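Local atomic coordinates of sensor histidine kinase CusS (Escherichia coli, PDB entry 5KU5), a protein that senses copper and silver ions in the periplasm and, as a membrane-bound histidine kinase, activates its partner regulator CusR by phosphorylation. Residues M113-V118 / I127-I132; L50-D55 / D69-T74; A19-V24 / D41-Y46. All coordinates share one frame; numbering follows the deposited sequence. Where two conformers were deposited one is given.

Overall arrangement
The three contacts lie in the periplasmic sensor domain, a PDC fold in which helices pack on an antiparallel sheet. Interactions 1 and 2 share that sheet: their centres are about 9 Å apart, and strand 125-135 is the neighbour of strand 49-54, with Tyr131 N 2.7 Å from Ser52 O. Interaction 3 joins helices 2-25 and 32-44 on the far side of the sheet from Arg71 and Tyr131, its centre about 12 Å from that of interaction 1 and about 15 Å from that of interaction 2; Leu21 touches both Leu130 and Ile51. Bound silver ions lie about 6 Å from the side chain of Leu50, about 7 Å from that of Tyr46 and about 12 Å from that of Ile132.

Interaction 1 (M113-V118 / I127-I132); sequences MINLPV and IYTLYI
Six backbone hydrogen bonds tie residues 113-118 to residues 127-132, two for each of the pairs Ile114-Ile132, Leu116-Leu130 and Val118-Tyr128. The straightest runs from Ile132 N to Ile114 O, 3.0 Å with 176° at the hydrogen. At the other end, Val118 N donates to Tyr128 O at 2.9 Å. Between these pairs, CA-H...O contacts add a weaker layer, such as that of Asn115 CA with Leu130 O at 3.2 Å. The strands form a beta hairpin at the centre of the sensor domain's antiparallel sheet, a worked case of how alternating side chains give a sheet two different faces.

On the face of Asn115 and Tyr131, a CH-pi contact dominates. The two side chains lie side by side and point the same way, with Asn115 CB over one face of the Tyr131 ring, 4.0 Å from its centroid and offset toward the rim; the amide and ring planes are 33° apart. The ring is laid alongside Asn115 by a first torsion that sets Tyr131 CG anti to the carbonyl carbon (chi1 -66°). A Met-aromatic contact of Met113 SD at the ring edge belongs to one of two modelled conformers and is therefore doubtful. Replacing Tyr131 with an alanine would probably leave Asn115 CB without the ring face it lies over and open a gap beside Arg71.

The opposite face is largely aliphatic, with Tyr128 at its end, where Tyr128 CB packs on Val118 CG1 at 4.0 Å. Leu116 CD2 approaches Ile132 CD1 at 4.1 Å, and Val118 CB packs on Leu130 CB at the same distance; helix 2-25 lies against this layer through Ser18, Leu21, Leu25 and Leu14.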
loop_
_atom_site.group_PDB
_atom_site.type_symbol
_atom_site.label_atom_id
_atom_site.label_comp_id
_atom_site.label_asym_id
_atom_site.label_seq_id
_atom_site.Cartn_x
_atom_site.Cartn_y
_atom_site.Cartn_z
ATOM N N MET A 113 2.976 15.010 3.127
ATOM C CA MET A 113 1.920 15.111 4.135
ATOM C C MET A 113 0.681 15.809 3.587
ATOM O O MET A 113 0.788 16.791 2.852
ATOM C CB MET A 113 2.433 15.863 5.369
ATOM C CG MET A 113 1.444 15.933 6.529
ATOM S SD MET A 113 0.330 17.356 6.472
ATOM C CE MET A 113 1.461 18.689 6.861
ATOM N N ILE A 114 -0.487 15.290 3.964
ATOM C CA ILE A 114 -1.772 15.944 3.744
ATOM C C ILE A 114 -2.557 15.873 5.046
ATOM O O ILE A 114 -2.200 15.113 5.955
ATOM C CB ILE A 114 -2.594 15.295 2.605
ATOM C CG1 ILE A 114 -2.837 13.799 2.854
ATOM C CG2 ILE A 114 -1.893 15.501 1.268
ATOM C CD1 ILE A 114 -3.997 13.244 2.058
ATOM N N ASN A 115 -3.621 16.663 5.134
ATOM C CA ASN A 115 -4.549 16.586 6.259
ATOM C C ASN A 115 -5.985 16.828 5.813
ATOM O O ASN A 115 -6.218 17.479 4.797
ATOM C CB ASN A 115 -4.157 17.584 7.353
ATOM C CG ASN A 115 -4.157 19.020 6.863
ATOM O OD1 ASN A 115 -5.171 19.709 6.946
ATOM N ND2 ASN A 115 -3.029 19.467 6.323
ATOM N N LEU A 116 -6.934 16.298 6.584
ATOM C CA LEU A 116 -8.360 16.474 6.305
ATOM C C LEU A 116 -9.203 16.378 7.580
ATOM O O LEU A 116 -8.794 15.708 8.538
ATOM C CB LEU A 116 -8.854 15.440 5.284
ATOM C CG LEU A 116 -8.904 13.955 5.685
ATOM C CD1 LEU A 116 -9.924 13.203 4.840
ATOM C CD2 LEU A 116 -7.534 13.297 5.588
ATOM N N PRO A 117 -10.385 17.035 7.597
ATOM C CA PRO A 117 -11.311 16.821 8.711
ATOM C C PRO A 117 -11.882 15.406 8.668
ATOM O O PRO A 117 -12.118 14.874 7.580
ATOM C CB PRO A 117 -12.419 17.864 8.471
ATOM C CG PRO A 117 -11.879 18.806 7.448
ATOM C CD PRO A 117 -10.937 17.994 6.620
ATOM N N VAL A 118 -12.108 14.819 9.840
ATOM C CA VAL A 118 -12.481 13.406 9.956
ATOM C C VAL A 118 -13.317 13.176 11.222
ATOM O O VAL A 118 -13.291 13.985 12.151
ATOM C CB VAL A 118 -11.192 12.520 9.857
ATOM C CG1 VAL A 118 -11.068 11.463 10.950
ATOM C CG2 VAL A 118 -11.078 11.878 8.477
ATOM N N ILE A 127 -15.165 16.186 14.447
ATOM C CA ILE A 127 -14.415 16.315 15.708
ATOM C C ILE A 127 -12.891 16.179 15.580
ATOM O O ILE A 127 -12.170 16.647 16.463
ATOM C CB ILE A 127 -14.921 15.344 16.812
ATOM C CG1 ILE A 127 -14.768 13.868 16.404
ATOM C CG2 ILE A 127 -16.367 15.663 17.175
ATOM C CD1 ILE A 127 -15.153 12.892 17.495
ATOM N N TYR A 128 -12.406 15.546 14.508
ATOM C CA TYR A 128 -10.966 15.324 14.326
ATOM C C TYR A 128 -10.393 16.004 13.087
ATOM O O TYR A 128 -11.115 16.312 12.141
ATOM C CB TYR A 128 -10.652 13.834 14.202
ATOM C CG TYR A 128 -11.097 12.950 15.347
ATOM C CD1 TYR A 128 -10.745 13.242 16.667
ATOM C CD2 TYR A 128 -11.822 11.780 15.103
ATOM C CE1 TYR A 128 -11.137 12.412 17.713
ATOM C CE2 TYR A 128 -12.215 10.945 16.140
ATOM C CZ TYR A 128 -11.871 11.261 17.441
ATOM O OH TYR A 128 -12.265 10.422 18.459
ATOM N N THR A 129 -9.080 16.221 13.115
ATOM C CA THR A 129 -8.293 16.505 11.918
ATOM C C THR A 129 -7.244 15.407 11.827
ATOM O O THR A 129 -6.411 15.269 12.721
ATOM C CB THR A 129 -7.614 17.883 11.979
ATOM O OG1 THR A 129 -8.611 18.893 12.144
ATOM C CG2 THR A 129 -6.836 18.176 10.692
ATOM N N LEU A 130 -7.311 14.620 10.756
ATOM C CA LEU A 130 -6.370 13.531 10.504
ATOM C C LEU A 130 -5.208 14.038 9.656
ATOM O O LEU A 130 -5.431 14.629 8.603
ATOM C CB LEU A 130 -7.075 12.386 9.772
ATOM C CG LEU A 130 -6.237 11.178 9.344
ATOM C CD1 LEU A 130 -5.580 10.497 10.539
ATOM C CD2 LEU A 130 -7.107 10.201 8.577
ATOM N N TYR A 131 -3.982 13.805 10.125
ATOM C CA TYR A 131 -2.757 14.103 9.380
ATOM C C TYR A 131 -2.136 12.782 8.937
ATOM O O TYR A 131 -2.005 11.867 9.748
ATOM C CB TYR A 131 -1.766 14.866 10.260
ATOM C CG TYR A 131 -2.233 16.246 10.661
ATOM C CD1 TYR A 131 -3.158 16.418 11.688
ATOM C CD2 TYR A 131 -1.745 17.387 10.018
ATOM C CE1 TYR A 131 -3.587 17.683 12.065
ATOM C CE2 TYR A 131 -2.171 18.656 10.385
ATOM C CZ TYR A 131 -3.092 18.799 11.406
ATOM O OH TYR A 131 -3.520 20.053 11.782
ATOM N N ILE A 132 -1.763 12.692 7.659
ATOM C CA ILE A 132 -1.214 11.470 7.059
ATOM C C ILE A 132 0.115 11.814 6.395
ATOM O O ILE A 132 0.160 12.729 5.583
ATOM C CB ILE A 132 -2.150 10.890 5.968
ATOM C CG1 ILE A 132 -3.588 10.745 6.490
ATOM C CG2 ILE A 132 -1.625 9.541 5.475
ATOM C CD1 ILE A 132 -4.617 10.488 5.406
#

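Interaction 2 (L50-D55 / D69-T74); sequences LISLAD and DIREFT
An Asx turn at Asp69 starts the short 3-10 segment 70-72, and this loop docks on strand 49-54 of the PDC-fold sheet through Ser52, Leu50 and Ala54. It illustrates how a single carboxylate can shape a loop and anchor it to a strand. Ser52 OG donates to Asp69 OD1 at 2.7 Å, approaching on the syn side but 32° out of the carboxylate plane. From the opposite face of that plane Arg71 N donates to the same oxygen, closing the turn at 3.1 Å. OD1 is thus gripped by a donor on each face of its plane, while OD2 shares a hydrogen bond with Thr60 OG1 on the adjoining strand 60-63. The serine hydroxyl is brought to the carboxylate by its first torsion, which sets OG trans to the backbone nitrogen (chi1 -178°).

A water adds a second polar link: it donates to Ile51 O and accepts from Ile70 N, each at 2.9 Å, so a strand carbonyl and a loop amide are joined without touching directly.

Apolar contacts lie on both sides of the Ser52-Asp69 bond. Toward Leu50, Ile70 CG2 meets Leu50 CB and CD1, the latter at 3.8 Å, the two side chains crossing at a slant; Ile70 CG1 rests against Ser52 CB. Leu50 also touches Met96, one of the residues at the silver site. Toward Ala54, Arg71 passes its CG and CD alongside the Ser52 hydroxyl and then bends at chi3 (67°). Its guanidinium is bonded by NH2 to Gly58 O and by NH1 to Thr60 OG1, and the methyl of Ala54 sits over the centre of one face, CB 3.7 Å from Arg71 CZ.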
loop_
_atom_site.group_PDB
_atom_site.type_symbol
_atom_site.label_atom_id
_atom_site.label_comp_id
_atom_site.label_asym_id
_atom_site.label_seq_id
_atom_site.Cartn_x
_atom_site.Cartn_y
_atom_site.Cartn_z
ATOM N N LEU A 50 3.107 7.410 8.578
ATOM C CA LEU A 50 2.854 7.922 9.922
ATOM C C LEU A 50 1.580 8.741 9.875
ATOM O O LEU A 50 1.311 9.419 8.877
ATOM C CB LEU A 50 4.002 8.810 10.394
ATOM C CG LEU A 50 5.358 8.135 10.589
ATOM C CD1 LEU A 50 6.420 9.192 10.842
ATOM C CD2 LEU A 50 5.317 7.120 11.723
ATOM N N ILE A 51 0.785 8.663 10.942
ATOM C CA ILE A 51 -0.413 9.487 11.055
ATOM C C ILE A 51 -0.476 10.169 12.419
ATOM O O ILE A 51 0.143 9.715 13.385
ATOM C CB ILE A 51 -1.717 8.691 10.757
ATOM C CG1 ILE A 51 -2.127 7.780 11.924
ATOM C CG2 ILE A 51 -1.583 7.884 9.469
ATOM C CD1 ILE A 51 -3.213 8.356 12.810
ATOM N N SER A 52 -1.226 11.266 12.471
ATOM C CA SER A 52 -1.533 11.953 13.717
ATOM C C SER A 52 -2.972 12.450 13.673
ATOM O O SER A 52 -3.396 13.042 12.679
ATOM C CB SER A 52 -0.589 13.130 13.932
ATOM O OG SER A 52 -0.858 13.763 15.175
ATOM N N LEU A 53 -3.707 12.201 14.753
ATOM C CA LEU A 53 -5.098 12.602 14.870
ATOM C C LEU A 53 -5.202 13.693 15.932
ATOM O O LEU A 53 -4.848 13.470 17.094
ATOM C CB LEU A 53 -5.960 11.395 15.243
ATOM C CG LEU A 53 -7.475 11.552 15.082
ATOM C CD1 LEU A 53 -7.861 11.671 13.614
ATOM C CD2 LEU A 53 -8.198 10.383 15.734
ATOM N N ALA A 54 -5.663 14.871 15.514
ATOM C CA ALA A 54 -5.854 16.012 16.405
ATOM C C ALA A 54 -7.331 16.152 16.752
ATOM O O ALA A 54 -8.195 15.832 15.932
ATOM C CB ALA A 54 -5.347 17.285 15.746
ATOM N N ASP A 55 -7.611 16.635 17.964
ATOM C CA ASP A 55 -8.988 16.858 18.421
ATOM C C ASP A 55 -9.503 18.239 17.991
ATOM O O ASP A 55 -8.800 18.979 17.301
ATOM C CB ASP A 55 -9.108 16.630 19.945
ATOM C CG ASP A 55 -8.415 17.703 20.794
ATOM O OD1 ASP A 55 -7.822 18.662 20.256
ATOM O OD2 ASP A 55 -8.467 17.567 22.033
ATOM N N ASP A 69 5.389 12.555 17.031
ATOM C CA ASP A 69 4.180 13.108 16.413
ATOM C C ASP A 69 4.565 13.998 15.229
ATOM O O ASP A 69 5.325 14.956 15.398
ATOM C CB ASP A 69 3.399 13.909 17.470
ATOM C CG ASP A 69 2.086 14.493 16.950
ATOM O OD1 ASP A 69 1.681 14.228 15.798
ATOM O OD2 ASP A 69 1.452 15.238 17.722
ATOM N N ILE A 70 4.054 13.667 14.038
ATOM C CA ILE A 70 4.342 14.457 12.826
ATOM C C ILE A 70 3.840 15.901 12.898
ATOM O O ILE A 70 4.428 16.779 12.265
ATOM C CB ILE A 70 3.846 13.792 11.507
ATOM C CG1 ILE A 70 2.315 13.642 11.465
ATOM C CG2 ILE A 70 4.569 12.467 11.274
ATOM C CD1 ILE A 70 1.801 12.952 10.218
ATOM N N ARG A 71 2.793 16.149 13.689
ATOM C CA ARG A 71 2.280 17.513 13.905
ATOM C C ARG A 71 3.298 18.474 14.531
ATOM O O ARG A 71 3.165 19.688 14.378
ATOM C CB ARG A 71 0.996 17.495 14.744
ATOM C CG ARG A 71 -0.186 16.877 14.010
ATOM C CD ARG A 71 -1.467 16.956 14.816
ATOM N NE ARG A 71 -1.909 18.348 14.972
ATOM C CZ ARG A 71 -2.128 18.987 16.127
ATOM N NH1 ARG A 71 -1.977 18.393 17.315
ATOM N NH2 ARG A 71 -2.526 20.257 16.091
ATOM N N GLU A 72 4.311 17.933 15.209
ATOM C CA GLU A 72 5.448 18.733 15.687
ATOM C C GLU A 72 6.343 19.263 14.553
ATOM O O GLU A 72 7.154 20.161 14.779
ATOM C CB GLU A 72 6.314 17.927 16.661
ATOM C CG GLU A 72 5.589 17.424 17.903
ATOM C CD GLU A 72 6.519 16.795 18.933
ATOM O OE1 GLU A 72 7.753 16.850 18.767
ATOM O OE2 GLU A 72 6.008 16.243 19.927
ATOM N N PHE A 73 6.217 18.683 13.358
ATOM C CA PHE A 73 6.949 19.125 12.169
ATOM C C PHE A 73 6.093 19.948 11.201
ATOM O O PHE A 73 6.566 20.318 10.126
ATOM C CB PHE A 73 7.556 17.909 11.458
ATOM C CG PHE A 73 8.642 17.238 12.252
ATOM C CD1 PHE A 73 8.326 16.394 13.315
ATOM C CD2 PHE A 73 9.983 17.465 11.955
ATOM C CE1 PHE A 73 9.324 15.790 14.061
ATOM C CE2 PHE A 73 10.988 16.857 12.695
ATOM C CZ PHE A 73 10.657 16.018 13.750
ATOM N N THR A 74 4.850 20.244 11.584
ATOM C CA THR A 74 3.979 21.140 10.817
ATOM C C THR A 74 4.608 22.526 10.642
ATOM O O THR A 74 4.498 23.114 9.569
ATOM C CB THR A 74 2.581 21.264 11.474
ATOM O OG1 THR A 74 1.916 19.997 11.416
ATOM C CG2 THR A 74 1.706 22.302 10.772
HETATM O O HOH W 1 2.630 11.135 13.766
#

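Interaction 3 (A19-V24 / D41-Y46); sequences ATLERV and DIVSGY
Val24 and Ile42 make the closest of the aliphatic contacts between residues 19-24 and 41-46: Val24 CG2 lies 3.6 Å from Ile42 CD1, the two side chains sliding past each other in opposite directions. Ile42 reaches this point by an extended chain, with CG1 opposite the carbonyl carbon (chi1 -68°) and CD1 carried outward by chi2 of 165°. Slightly closer still is the approach of Leu21 to Tyr46, which come from opposite directions, so that the phenolic oxygen lies against a methyl: Tyr46 OH is 3.5 Å from Leu21 CD2, with CG and CD1 of the same leucine a little farther away.

The contact is a purely side-chain meeting of helix 2-25 with helix 32-44 and the turn that follows it, the helical layer that packs on one face of the sheet in this PDC-fold sensor domain. No hydrogen bond crosses it, and the nearest backbones, at Leu21 and Ile42, keep their CA atoms 8.8 Å apart. On the inner side, Leu21 and Val43 both continue onto Ile51 of the sheet; burial there does not mean a closer fit, for Leu21 CD2 stands 4.4 Å from Val43 CG2.

The solvent side is looser. Thr20 has its CB turned toward residues 41-46, but its nearest approach to them, Thr20 CG2 to Ile42 CD1, is 5.2 Å, and its hydroxyl is bonded back to Glu16 O within its own helix.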
loop_
_atom_site.group_PDB
_atom_site.type_symbol
_atom_site.label_atom_id
_atom_site.label_comp_id
_atom_site.label_asym_id
_atom_site.label_seq_id
_atom_site.Cartn_x
_atom_site.Cartn_y
_atom_site.Cartn_z
ATOM N N ALA A 19 -9.210 7.608 2.433
ATOM C CA ALA A 19 -10.551 7.016 2.346
ATOM C C ALA A 19 -10.743 5.852 3.314
ATOM O O ALA A 19 -11.825 5.692 3.872
ATOM C CB ALA A 19 -10.850 6.564 0.922
ATOM N N THR A 20 -9.705 5.036 3.497
ATOM C CA THR A 20 -9.753 3.918 4.442
ATOM C C THR A 20 -9.890 4.422 5.880
ATOM O O THR A 20 -10.793 4.003 6.601
ATOM C CB THR A 20 -8.501 3.021 4.325
ATOM O OG1 THR A 20 -8.340 2.607 2.964
ATOM C CG2 THR A 20 -8.616 1.782 5.213
ATOM N N LEU A 21 -9.008 5.329 6.286
ATOM C CA LEU A 21 -9.015 5.843 7.659
ATOM C C LEU A 21 -10.237 6.719 7.970
ATOM O O LEU A 21 -10.693 6.753 9.114
ATOM C CB LEU A 21 -7.716 6.589 7.973
ATOM C CG LEU A 21 -6.427 5.759 7.886
ATOM C CD1 LEU A 21 -5.245 6.594 8.349
ATOM C CD2 LEU A 21 -6.512 4.466 8.691
ATOM N N GLU A 22 -10.762 7.407 6.958
ATOM C CA GLU A 22 -11.998 8.187 7.096
ATOM C C GLU A 22 -13.195 7.299 7.450
ATOM O O GLU A 22 -13.984 7.654 8.322
ATOM C CB GLU A 22 -12.277 8.972 5.810
ATOM C CG GLU A 22 -13.521 9.844 5.835
ATOM C CD GLU A 22 -13.583 10.798 4.656
ATOM O OE1 GLU A 22 -13.255 10.377 3.525
ATOM O OE2 GLU A 22 -13.962 11.970 4.858
ATOM N N ARG A 23 -13.319 6.158 6.771
ATOM C CA ARG A 23 -14.354 5.159 7.082
ATOM C C ARG A 23 -14.204 4.612 8.499
ATOM O O ARG A 23 -15.184 4.513 9.237
ATOM C CB ARG A 23 -14.300 3.986 6.098
ATOM C CG ARG A 23 -14.762 4.308 4.689
ATOM C CD ARG A 23 -14.230 3.282 3.696
ATOM N NE ARG A 23 -15.028 3.238 2.465
ATOM C CZ ARG A 23 -15.790 2.218 2.046
ATOM N NH1 ARG A 23 -15.900 1.079 2.737
ATOM N NH2 ARG A 23 -16.458 2.337 0.897
ATOM N N VAL A 24 -12.972 4.257 8.862
ATOM C CA VAL A 24 -12.659 3.739 10.200
ATOM C C VAL A 24 -13.132 4.718 11.279
ATOM O O VAL A 24 -13.808 4.319 12.222
ATOM C CB VAL A 24 -11.138 3.447 10.354
ATOM C CG1 VAL A 24 -10.730 3.244 11.814
ATOM C CG2 VAL A 24 -10.743 2.228 9.532
ATOM N N ASP A 41 -4.933 -0.360 15.541
ATOM C CA ASP A 41 -4.649 -1.700 15.012
ATOM C C ASP A 41 -4.170 -1.659 13.557
ATOM O O ASP A 41 -3.208 -2.341 13.203
ATOM C CB ASP A 41 -5.888 -2.598 15.122
ATOM C CG ASP A 41 -5.610 -4.039 14.711
ATOM O OD1 ASP A 41 -4.814 -4.714 15.395
ATOM O OD2 ASP A 41 -6.188 -4.500 13.706
ATOM N N ILE A 42 -4.844 -0.860 12.731
ATOM C CA ILE A 42 -4.466 -0.685 11.323
ATOM C C ILE A 42 -3.138 0.067 11.188
ATOM O O ILE A 42 -2.223 -0.397 10.506
ATOM C CB ILE A 42 -5.576 0.053 10.524
ATOM C CG1 ILE A 42 -6.820 -0.841 10.412
ATOM C CG2 ILE A 42 -5.089 0.458 9.131
ATOM C CD1 ILE A 42 -8.078 -0.118 9.976
ATOM N N VAL A 43 -3.054 1.220 11.845
ATOM C CA VAL A 43 -1.918 2.147 11.706
ATOM C C VAL A 43 -0.592 1.556 12.197
ATOM O O VAL A 43 0.459 1.828 11.604
ATOM C CB VAL A 43 -2.223 3.495 12.414
ATOM C CG1 VAL A 43 -0.976 4.355 12.593
ATOM C CG2 VAL A 43 -3.280 4.262 11.633
ATOM N N SER A 44 -0.645 0.759 13.268
ATOM C CA SER A 44 0.545 0.095 13.812
ATOM C C SER A 44 1.185 -0.852 12.797
ATOM O O SER A 44 2.401 -1.053 12.807
ATOM C CB SER A 44 0.199 -0.677 15.091
ATOM O OG SER A 44 -0.697 -1.743 14.825
ATOM N N GLY A 45 0.362 -1.436 11.924
ATOM C CA GLY A 45 0.846 -2.316 10.862
ATOM C C GLY A 45 1.579 -1.650 9.701
ATOM O O GLY A 45 2.205 -2.354 8.901
ATOM N N TYR A 46 1.503 -0.318 9.590
ATOM C CA TYR A 46 2.119 0.413 8.469
ATOM C C TYR A 46 3.650 0.397 8.516
ATOM O O TYR A 46 4.245 0.633 9.568
ATOM C CB TYR A 46 1.662 1.886 8.428
ATOM C CG TYR A 46 0.206 2.168 8.071
ATOM C CD1 TYR A 46 -0.556 1.294 7.280
ATOM C CD2 TYR A 46 -0.393 3.360 8.487
ATOM C CE1 TYR A 46 -1.877 1.587 6.952
ATOM C CE2 TYR A 46 -1.711 3.659 8.164
ATOM C CZ TYR A 46 -2.449 2.773 7.397
ATOM O OH TYR A 46 -3.751 3.080 7.077
#